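Local atomic coordinates of alginate lyase (Aplysia kurodai, PDB entry 5GMT), a protein that probably cleaves alginate by beta-elimination, as a polysaccharide lyase of family 14 with specificity for polymannuronate. Residues W17-V22 and G33-P37; R240-F244 and F265-I270; K205-W209 and H275-G279; F163-D168 and Y224-L229. All coordinates share one frame; numbering follows the deposited sequence.

Contact 1 (W17-V22 and G33-P37); sequences WSLSSV and GHFKP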
# COMPACT_ATOMS: atom_id res chain seq x y z
N TRP A 17 -14.09 7.52 4.93
CA TRP A 17 -14.29 7.13 3.54
C TRP A 17 -14.35 5.62 3.41
O TRP A 17 -13.66 4.91 4.12
CB TRP A 17 -13.17 7.70 2.66
CG TRP A 17 -13.14 7.18 1.24
CD1 TRP A 17 -13.82 7.68 0.15
CD2 TRP A 17 -12.36 6.09 0.75
NE1 TRP A 17 -13.52 6.94 -0.97
CE2 TRP A 17 -12.62 5.97 -0.63
CE3 TRP A 17 -11.47 5.19 1.34
CZ2 TRP A 17 -12.03 4.99 -1.42
CZ3 TRP A 17 -10.88 4.22 0.56
CH2 TRP A 17 -11.17 4.13 -0.80
N SER A 18 -15.20 5.13 2.51
CA SER A 18 -15.21 3.71 2.19
C SER A 18 -15.57 3.51 0.72
O SER A 18 -16.13 4.40 0.08
CB SER A 18 -16.19 2.94 3.08
OG SER A 18 -17.53 3.29 2.79
N LEU A 19 -15.22 2.33 0.20
CA LEU A 19 -15.59 1.96 -1.16
C LEU A 19 -15.82 0.46 -1.19
O LEU A 19 -14.88 -0.33 -1.15
CB LEU A 19 -14.50 2.39 -2.15
CG LEU A 19 -14.79 2.27 -3.65
CD1 LEU A 19 -14.02 3.32 -4.44
CD2 LEU A 19 -14.48 0.87 -4.19
N SER A 20 -17.09 0.06 -1.23
CA SER A 20 -17.46 -1.34 -1.13
C SER A 20 -17.18 -2.07 -2.43
O SER A 20 -16.62 -3.18 -2.42
CB SER A 20 -18.95 -1.50 -0.78
OG SER A 20 -19.26 -0.74 0.37
N SER A 21 -17.57 -1.44 -3.53
CA SER A 21 -17.56 -2.09 -4.83
C SER A 21 -17.32 -1.04 -5.90
O SER A 21 -17.40 0.15 -5.64
CB SER A 21 -18.89 -2.80 -5.09
OG SER A 21 -19.95 -1.85 -5.08
N VAL A 22 -17.02 -1.49 -7.11
CA VAL A 22 -16.89 -0.56 -8.23
C VAL A 22 -17.98 -0.85 -9.26
O VAL A 22 -18.48 -1.98 -9.33
CB VAL A 22 -15.49 -0.67 -8.87
CG1 VAL A 22 -14.42 -0.11 -7.92
CG2 VAL A 22 -15.20 -2.12 -9.23
N GLY A 33 -14.26 6.09 -10.02
CA GLY A 33 -14.94 7.31 -9.64
C GLY A 33 -14.94 7.66 -8.16
O GLY A 33 -14.62 8.79 -7.79
N HIS A 34 -15.26 6.69 -7.31
CA HIS A 34 -15.37 6.96 -5.89
C HIS A 34 -14.02 6.97 -5.17
O HIS A 34 -13.98 7.20 -3.97
CB HIS A 34 -16.31 5.97 -5.21
CG HIS A 34 -16.69 6.36 -3.81
ND1 HIS A 34 -17.31 7.55 -3.51
CD2 HIS A 34 -16.53 5.71 -2.62
CE1 HIS A 34 -17.52 7.63 -2.20
NE2 HIS A 34 -17.05 6.53 -1.64
N PHE A 35 -12.92 6.77 -5.90
CA PHE A 35 -11.59 6.97 -5.31
C PHE A 35 -11.18 8.44 -5.42
O PHE A 35 -10.19 8.86 -4.84
CB PHE A 35 -10.52 6.12 -6.00
CG PHE A 35 -10.65 4.63 -5.80
CD1 PHE A 35 -10.21 4.03 -4.63
CD2 PHE A 35 -11.19 3.83 -6.80
CE1 PHE A 35 -10.31 2.65 -4.45
CE2 PHE A 35 -11.30 2.45 -6.64
CZ PHE A 35 -10.86 1.86 -5.47
N LYS A 36 -11.94 9.21 -6.19
CA LYS A 36 -11.49 10.53 -6.60
C LYS A 36 -11.63 11.56 -5.48
O LYS A 36 -12.48 11.42 -4.61
CB LYS A 36 -12.26 10.98 -7.86
CG LYS A 36 -11.87 10.23 -9.13
CD LYS A 36 -12.77 10.61 -10.30
CE LYS A 36 -12.40 9.84 -11.56
NZ LYS A 36 -13.40 10.05 -12.66
N PRO A 37 -10.78 12.60 -5.49
CA PRO A 37 -9.76 12.90 -6.51
C PRO A 37 -8.58 11.93 -6.48
O PRO A 37 -8.13 11.52 -5.41
CB PRO A 37 -9.31 14.32 -6.15
CG PRO A 37 -9.58 14.43 -4.69
CD PRO A 37 -10.81 13.62 -4.43
O HOH W 1 -17.14 7.16 1.30
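Trp17 and His34 make the polar part of this contact. The indole N-H of Trp17 is directed at the backbone carbonyl of His34, with NE1 3.0 Å from His34 O. The bond is fairly straight, 159° at the hydrogen, and the oxygen lies close to the indole plane. The imidazole of His34 reaches back to the strand. Its NE2 makes a weak, bent hydrogen bond of 2.9 Å to Ser18 O, which sits at the ring edge. Water 1 bridges the same NE2 and the backbone N of Ser18.

Trp17, His34 and Phe35 form an aromatic cluster. The five-membered ring of Trp17 and the His34 ring are near parallel, at 23°, but slid apart, so they barely overlap. Trp17 and Phe35 meet obliquely, with CZ2 of Trp17 3.8 Å from CD1 of Phe35.

The aliphatic packing centres on Leu19. With CG anti to the backbone N (chi1 -171°), its CD1 comes over the middle of the Phe35 ring, 3.5 Å from the centroid, in a CH-pi contact. Leu19 CD1 also touches CB of His34 at 3.6 Å. Val22 CG1 adds a looser contact with Phe35 CE2 at 4.2 Å.

Strand 14-19 pairs with strand 261-272 through the backbones of Trp17 and Leu19. Segment 33-37 follows helix 28-31 and leads into strand 38-42, an outermost strand of the other sheet. Phe35 also meets Phe79 of strand 76-81 and Phe268 of strand 261-272, so its ring lies between the two sheets.

Contact 2 (R240-F244 and F265-I270); sequences RGMFF and FKNFQI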
# COMPACT_ATOMS: atom_id res chain seq x y z
N ARG A 240 -2.33 11.64 4.08
CA ARG A 240 -3.16 12.22 3.03
C ARG A 240 -4.17 11.24 2.45
O ARG A 240 -5.21 11.66 1.92
CB ARG A 240 -2.27 12.76 1.90
CG ARG A 240 -1.27 13.85 2.35
CD ARG A 240 -2.00 15.09 2.85
NE ARG A 240 -1.06 16.09 3.36
CZ ARG A 240 -1.39 17.09 4.18
NH1 ARG A 240 -2.65 17.24 4.56
NH2 ARG A 240 -0.45 17.92 4.61
N GLY A 241 -3.89 9.95 2.53
CA GLY A 241 -4.81 8.99 1.94
C GLY A 241 -4.14 7.71 1.49
O GLY A 241 -3.11 7.33 2.04
N MET A 242 -4.72 7.07 0.48
CA MET A 242 -4.26 5.76 0.02
C MET A 242 -3.41 5.87 -1.24
O MET A 242 -3.80 6.52 -2.21
CB MET A 242 -5.43 4.83 -0.27
CG MET A 242 -4.98 3.46 -0.80
SD MET A 242 -6.31 2.34 -1.27
CE MET A 242 -7.16 3.31 -2.51
N PHE A 243 -2.24 5.23 -1.19
CA PHE A 243 -1.38 5.07 -2.36
C PHE A 243 -1.72 3.71 -2.96
O PHE A 243 -1.22 2.69 -2.50
CB PHE A 243 0.10 5.21 -1.93
CG PHE A 243 1.12 5.10 -3.05
CD1 PHE A 243 0.75 5.13 -4.38
CD2 PHE A 243 2.48 5.13 -2.73
CE1 PHE A 243 1.72 5.06 -5.38
CE2 PHE A 243 3.45 5.09 -3.73
CZ PHE A 243 3.08 5.05 -5.04
N PHE A 244 -2.64 3.70 -3.93
CA PHE A 244 -2.96 2.44 -4.61
C PHE A 244 -1.82 2.15 -5.56
O PHE A 244 -1.52 2.95 -6.45
CB PHE A 244 -4.30 2.49 -5.36
CG PHE A 244 -4.71 1.15 -5.92
CD1 PHE A 244 -5.52 0.30 -5.18
CD2 PHE A 244 -4.27 0.74 -7.17
CE1 PHE A 244 -5.90 -0.95 -5.68
CE2 PHE A 244 -4.65 -0.51 -7.68
CZ PHE A 244 -5.46 -1.35 -6.93
N PHE A 265 -9.84 -6.29 -5.57
CA PHE A 265 -9.92 -5.48 -4.36
C PHE A 265 -11.36 -5.07 -4.11
O PHE A 265 -12.06 -4.66 -5.04
CB PHE A 265 -9.04 -4.23 -4.46
CG PHE A 265 -7.58 -4.51 -4.65
CD1 PHE A 265 -7.06 -4.75 -5.92
CD2 PHE A 265 -6.71 -4.48 -3.57
CE1 PHE A 265 -5.71 -4.98 -6.10
CE2 PHE A 265 -5.36 -4.72 -3.74
CZ PHE A 265 -4.86 -4.97 -5.01
N LYS A 266 -11.79 -5.18 -2.87
CA LYS A 266 -13.11 -4.70 -2.47
C LYS A 266 -13.07 -4.18 -1.03
O LYS A 266 -12.05 -4.31 -0.35
CB LYS A 266 -14.15 -5.81 -2.63
CG LYS A 266 -13.95 -6.96 -1.64
CD LYS A 266 -14.98 -8.09 -1.87
CE LYS A 266 -14.76 -9.25 -0.91
NZ LYS A 266 -14.97 -8.86 0.54
N ASN A 267 -14.17 -3.58 -0.57
CA ASN A 267 -14.32 -3.25 0.85
C ASN A 267 -13.18 -2.35 1.39
O ASN A 267 -12.60 -2.64 2.43
CB ASN A 267 -14.41 -4.55 1.65
CG ASN A 267 -14.96 -4.34 3.05
OD1 ASN A 267 -15.56 -3.30 3.34
ND2 ASN A 267 -14.76 -5.33 3.93
N PHE A 268 -12.87 -1.30 0.64
CA PHE A 268 -11.94 -0.26 1.11
C PHE A 268 -12.55 0.56 2.25
O PHE A 268 -13.73 0.91 2.21
CB PHE A 268 -11.58 0.70 -0.03
CG PHE A 268 -10.74 0.09 -1.11
CD1 PHE A 268 -9.36 0.18 -1.06
CD2 PHE A 268 -11.33 -0.57 -2.18
CE1 PHE A 268 -8.59 -0.39 -2.06
CE2 PHE A 268 -10.56 -1.12 -3.19
CZ PHE A 268 -9.19 -1.02 -3.13
N GLN A 269 -11.73 0.91 3.24
CA GLN A 269 -12.15 1.82 4.31
C GLN A 269 -10.97 2.64 4.81
O GLN A 269 -9.86 2.12 4.95
CB GLN A 269 -12.73 1.07 5.51
CG GLN A 269 -13.83 0.08 5.25
CD GLN A 269 -14.19 -0.66 6.53
OE1 GLN A 269 -14.39 -0.04 7.58
NE2 GLN A 269 -14.24 -1.98 6.45
N ILE A 270 -11.22 3.91 5.11
CA ILE A 270 -10.23 4.70 5.81
C ILE A 270 -10.87 5.26 7.07
O ILE A 270 -11.90 5.95 7.00
CB ILE A 270 -9.66 5.84 4.93
CG1 ILE A 270 -8.79 5.26 3.82
CG2 ILE A 270 -8.84 6.80 5.77
CD1 ILE A 270 -8.23 6.30 2.86
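Phe244 turns its edge to one face of Phe265 in a T-shaped stack. The planes are 70° apart and the centroids 5.0 Å. Phe244 CE1 stands over the centre of the Phe265 ring, and CZ of Phe244 is 3.7 Å from CE1 of Phe265. The edge of the Phe268 ring receives the same CE1 of Phe244, which lies 4.2 Å from Phe268 CZ. Met242 approaches Phe268 obliquely in a Met-aromatic contact, with SD 3.6 Å from CE1 of the ring. Its chain runs extended to the sulfur and bends at chi3 (58°), which leaves the CE methyl beside the same ring.

Strands 240-244 and 265-270 belong to the two facing sheets of a beta-sandwich, in keeping with the concanavalin clan. They run roughly antiparallel, 8.8 Å apart at the closest approach of their axes, and meet through side chains. Without the ring of Phe265, as with an alanine here, the Phe244 edge would probably lose its aromatic face and a gap would open between the sheets.

At the other end of the contact, Ile270 CD1 packs over the backbone of Gly241, 4.4 Å from its CA. Gly241 shares a classic beta bulge with Arg240, opposite Phe116. Asn267 and Phe268 form a G1 bulge opposite Leu19. Phe244 is stacked on Phe79 as well, while Phe265 touches Val99 and Ile270 touches Leu95 of strand 92-102.

Contact 3 (K205-W209 and H275-G279); sequences KTDGW and HAVVG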
# COMPACT_ATOMS: atom_id res chain seq x y z
N LYS A 205 10.82 13.37 17.17
CA LYS A 205 10.90 12.05 17.80
C LYS A 205 10.76 10.90 16.81
O LYS A 205 10.27 11.06 15.70
CB LYS A 205 9.83 11.90 18.89
CG LYS A 205 9.87 12.97 19.96
CD LYS A 205 8.97 12.61 21.12
CE LYS A 205 8.73 13.82 22.02
NZ LYS A 205 10.02 14.50 22.32
N THR A 206 11.17 9.72 17.24
CA THR A 206 10.96 8.50 16.48
C THR A 206 9.93 7.63 17.21
O THR A 206 10.23 6.50 17.65
CB THR A 206 12.29 7.72 16.26
OG1 THR A 206 13.01 7.61 17.49
CG2 THR A 206 13.17 8.44 15.23
N ASP A 207 8.73 8.18 17.33
CA ASP A 207 7.66 7.54 18.08
C ASP A 207 6.45 7.21 17.20
O ASP A 207 5.36 6.92 17.69
CB ASP A 207 7.23 8.43 19.27
CG ASP A 207 6.84 9.83 18.85
OD1 ASP A 207 6.86 10.14 17.65
OD2 ASP A 207 6.48 10.63 19.74
N GLY A 208 6.64 7.25 15.88
CA GLY A 208 5.55 6.86 14.99
C GLY A 208 5.49 5.35 14.93
O GLY A 208 6.45 4.67 15.33
N TRP A 209 4.38 4.80 14.43
CA TRP A 209 4.31 3.35 14.25
C TRP A 209 3.32 2.93 13.18
O TRP A 209 2.43 3.69 12.78
CB TRP A 209 3.94 2.67 15.58
CG TRP A 209 2.71 3.20 16.28
CD1 TRP A 209 2.64 4.28 17.12
CD2 TRP A 209 1.39 2.64 16.24
NE1 TRP A 209 1.36 4.44 17.59
CE2 TRP A 209 0.57 3.44 17.07
CE3 TRP A 209 0.81 1.55 15.59
CZ2 TRP A 209 -0.79 3.18 17.26
CZ3 TRP A 209 -0.54 1.29 15.77
CH2 TRP A 209 -1.32 2.10 16.60
N HIS A 275 -4.97 9.99 17.57
CA HIS A 275 -3.51 9.90 17.46
C HIS A 275 -2.88 9.44 18.77
O HIS A 275 -3.15 10.01 19.82
CB HIS A 275 -2.94 11.25 17.02
CG HIS A 275 -1.51 11.18 16.60
ND1 HIS A 275 -0.61 12.20 16.84
CD2 HIS A 275 -0.82 10.23 15.93
CE1 HIS A 275 0.57 11.88 16.34
NE2 HIS A 275 0.47 10.68 15.79
N ALA A 276 -2.07 8.39 18.71
CA ALA A 276 -1.39 7.89 19.90
C ALA A 276 0.01 7.41 19.53
O ALA A 276 0.17 6.35 18.95
CB ALA A 276 -2.18 6.76 20.54
N VAL A 277 1.03 8.19 19.88
CA VAL A 277 2.39 7.79 19.55
C VAL A 277 2.94 6.82 20.59
O VAL A 277 2.39 6.70 21.69
CB VAL A 277 3.32 9.01 19.43
CG1 VAL A 277 2.84 9.93 18.31
CG2 VAL A 277 3.37 9.75 20.76
N VAL A 278 4.01 6.12 20.22
CA VAL A 278 4.64 5.17 21.13
C VAL A 278 6.13 5.44 21.16
O VAL A 278 6.83 5.21 20.17
CB VAL A 278 4.37 3.72 20.72
CG1 VAL A 278 5.16 2.77 21.61
CG2 VAL A 278 2.90 3.43 20.82
N GLY A 279 6.60 5.96 22.30
CA GLY A 279 8.00 6.29 22.49
C GLY A 279 8.89 5.09 22.80
O GLY A 279 8.48 3.93 22.77
OXT GLY A 279 10.07 5.29 23.07
O HOH W 2 6.45 3.69 17.92
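Trp209 binds the chain's C-terminal tail through its indole N-H. NE1 lies 2.6 Å from Ala276 O, a short bond with 164° at the hydrogen. The donor lies in the carbonyl plane, and the oxygen lies close to the plane of the indole. A second bond runs the other way: the backbone N of Val278 donates to Asp207 O at 3.0 Å, in the carbonyl plane and on a lone pair. These two bonds hold the tail at two points. Water 2 adds a bridge, donating to Gly208 O and to Val278 O.

Side chains fill in around the bonds. CG2 of Val278 packs 3.8 Å from CD1 of Trp209. Val277 CG2 comes within 3.4 Å of Asp207 OD2. The Asp207 CG sits between the backbone N and the carbonyl carbon (chi1 55°), which turns the carboxylate toward Val277. The same OD2 accepts a hydrogen bond from Thr202 OG1.

The arrangement joins the start of strand 208-216, a member of the sheet that also holds strand 261-272, to the irregular tail that follows that strand.

Farther out, His199 has two roles. Its ring stacks on Trp209, and its ND1 is hydrogen-bonded to the backbone N of Ala276. His275 NE2 is hydrogen-bonded to Ile200 O. At the terminus, Gly279 O is hydrogen-bonded to His228 NE2.

Contact 4 (F163-D168 and Y224-L229); sequences FKDRDD and YTANHL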
# COMPACT_ATOMS: atom_id res chain seq x y z
N PHE A 163 18.74 1.68 13.47
CA PHE A 163 17.58 1.29 12.66
C PHE A 163 17.88 0.18 11.66
O PHE A 163 17.15 -0.81 11.58
CB PHE A 163 17.03 2.51 11.91
CG PHE A 163 15.87 2.19 10.98
CD1 PHE A 163 14.57 2.17 11.46
CD2 PHE A 163 16.09 1.94 9.63
CE1 PHE A 163 13.50 1.89 10.61
CE2 PHE A 163 15.03 1.66 8.77
CZ PHE A 163 13.73 1.63 9.27
N LYS A 164 18.96 0.34 10.91
CA LYS A 164 19.34 -0.61 9.86
C LYS A 164 19.60 -2.00 10.41
O LYS A 164 19.46 -2.99 9.69
CB LYS A 164 20.57 -0.10 9.10
CG LYS A 164 20.28 1.14 8.27
CD LYS A 164 21.53 1.71 7.62
CE LYS A 164 21.19 2.88 6.71
NZ LYS A 164 20.33 2.49 5.55
N ASP A 165 19.97 -2.08 11.69
CA ASP A 165 20.33 -3.35 12.32
C ASP A 165 19.18 -4.01 13.09
O ASP A 165 19.38 -5.04 13.75
CB ASP A 165 21.51 -3.14 13.28
CG ASP A 165 22.78 -2.76 12.56
OD1 ASP A 165 23.05 -3.34 11.48
OD2 ASP A 165 23.50 -1.88 13.06
N ARG A 166 18.01 -3.39 13.05
CA ARG A 166 16.82 -3.95 13.69
C ARG A 166 16.47 -5.30 13.11
O ARG A 166 16.62 -5.52 11.90
CB ARG A 166 15.63 -2.99 13.55
CG ARG A 166 15.70 -1.81 14.50
CD ARG A 166 14.71 -0.70 14.14
NE ARG A 166 13.35 -1.21 14.01
CZ ARG A 166 12.26 -0.46 14.12
NH1 ARG A 166 12.36 0.84 14.38
NH2 ARG A 166 11.06 -1.02 13.97
N ASP A 167 16.02 -6.20 13.96
CA ASP A 167 15.62 -7.53 13.52
C ASP A 167 14.46 -7.48 12.52
O ASP A 167 14.34 -8.35 11.65
CB ASP A 167 15.25 -8.39 14.73
CG ASP A 167 15.31 -9.88 14.44
OD1 ASP A 167 16.10 -10.28 13.56
OD2 ASP A 167 14.57 -10.64 15.10
N ASP A 168 13.62 -6.45 12.62
CA ASP A 168 12.45 -6.36 11.74
C ASP A 168 12.72 -5.50 10.51
O ASP A 168 11.80 -5.17 9.77
CB ASP A 168 11.23 -5.83 12.50
CG ASP A 168 11.41 -4.40 12.99
OD1 ASP A 168 12.56 -3.96 13.14
OD2 ASP A 168 10.38 -3.71 13.22
N TYR A 224 1.75 -7.46 12.49
CA TYR A 224 3.10 -6.99 12.73
C TYR A 224 3.05 -5.52 13.09
O TYR A 224 2.38 -4.75 12.41
CB TYR A 224 3.98 -7.19 11.50
CG TYR A 224 5.18 -6.28 11.47
CD1 TYR A 224 6.19 -6.40 12.43
CD2 TYR A 224 5.32 -5.30 10.49
CE1 TYR A 224 7.30 -5.57 12.41
CE2 TYR A 224 6.42 -4.47 10.47
CZ TYR A 224 7.41 -4.61 11.43
OH TYR A 224 8.50 -3.77 11.40
N THR A 225 3.74 -5.13 14.16
CA THR A 225 3.82 -3.72 14.51
C THR A 225 5.24 -3.21 14.32
O THR A 225 6.17 -3.67 14.98
CB THR A 225 3.36 -3.46 15.94
OG1 THR A 225 1.96 -3.77 16.06
CG2 THR A 225 3.58 -1.99 16.29
N ALA A 226 5.40 -2.26 13.40
CA ALA A 226 6.65 -1.52 13.26
C ALA A 226 6.61 -0.29 14.17
O ALA A 226 5.89 0.66 13.89
CB ALA A 226 6.86 -1.08 11.81
N ASN A 227 7.36 -0.29 15.26
CA ASN A 227 7.33 0.94 16.03
C ASN A 227 8.65 1.68 15.96
O ASN A 227 9.55 1.29 15.21
CB ASN A 227 6.91 0.67 17.48
CG ASN A 227 7.76 -0.33 18.16
OD1 ASN A 227 8.98 -0.40 17.96
ND2 ASN A 227 7.12 -1.15 19.00
N HIS A 228 8.71 2.79 16.69
CA HIS A 228 9.87 3.67 16.69
C HIS A 228 10.28 4.12 15.29
O HIS A 228 11.45 4.00 14.89
CB HIS A 228 11.02 2.98 17.40
CG HIS A 228 10.70 2.62 18.82
ND1 HIS A 228 11.17 1.48 19.43
CD2 HIS A 228 9.91 3.24 19.74
CE1 HIS A 228 10.70 1.42 20.67
NE2 HIS A 228 9.94 2.48 20.88
N LEU A 229 9.29 4.64 14.55
CA LEU A 229 9.49 5.16 13.21
C LEU A 229 9.41 6.67 13.14
O LEU A 229 8.67 7.30 13.90
CB LEU A 229 8.44 4.60 12.25
CG LEU A 229 8.42 3.09 12.07
CD1 LEU A 229 7.39 2.74 10.99
CD2 LEU A 229 9.80 2.52 11.74
O HOH W 3 8.89 -2.97 15.59
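A bend at chi3 (53°) brings the Arg166 guanidinium up to the backbone carbonyl of Asn227. Asp168 holds CG between its backbone N and carbonyl carbon (chi1 65°), and its carboxylate meets Tyr224. The guanidinium reaches the strand end-on: NH1 and NH2 of Arg166 each lie 3.0 Å from Asn227 O. NH1 adds a weak bond to His228 O, and also pairs with Glu160.

Within the loop, NE and NH2 of Arg166 grip the Asp168 carboxylate side-on, each bound to one oxygen through a syn lone pair. Arg166 NH2 to Asp168 OD2 is 2.9 Å, a salt bridge internal to the loop that steadies the group facing the strand.

The contact ties the loop between strands 149-154 and 169-170 to strand 222-229 of the other sheet. His228 and Leu229 form a G1 beta bulge there, opposite Gly208. With a leucine at Arg166, Asn227 O would probably be left without its two guanidinium donors and the Asp168 carboxylate without its positive mate.

Tyr224 OH donates to Asp168 OD2 at 2.6 Å, from above the carboxylate plane. That oxygen thus accepts from both Tyr224 and Arg166. Phe163 CE1 touches Leu229 CD2 at 3.9 Å, at the edge of the phenyl ring.

How the contacts relate
Contact 2 is the deepest of the four and is apolar. Contact 1 is also largely buried but adds polar bonds, and the two share the strand pair 14-19 and 261-272. Contact 3 lies at the surface, and its donors are an indole N-H and a backbone N-H. Contact 4 is partly buried; its donors are a guanidinium, held by an aspartate within the loop, and a tyrosine hydroxyl. These two adjoin through the neighbouring strands 208-216 and 222-229. Contacts 1 and 4 lie on opposite sides of the chain's centre, with centres about 32 Å apart. All four reach one sheet. Contact 2 is nested within the loop closed by contact 3.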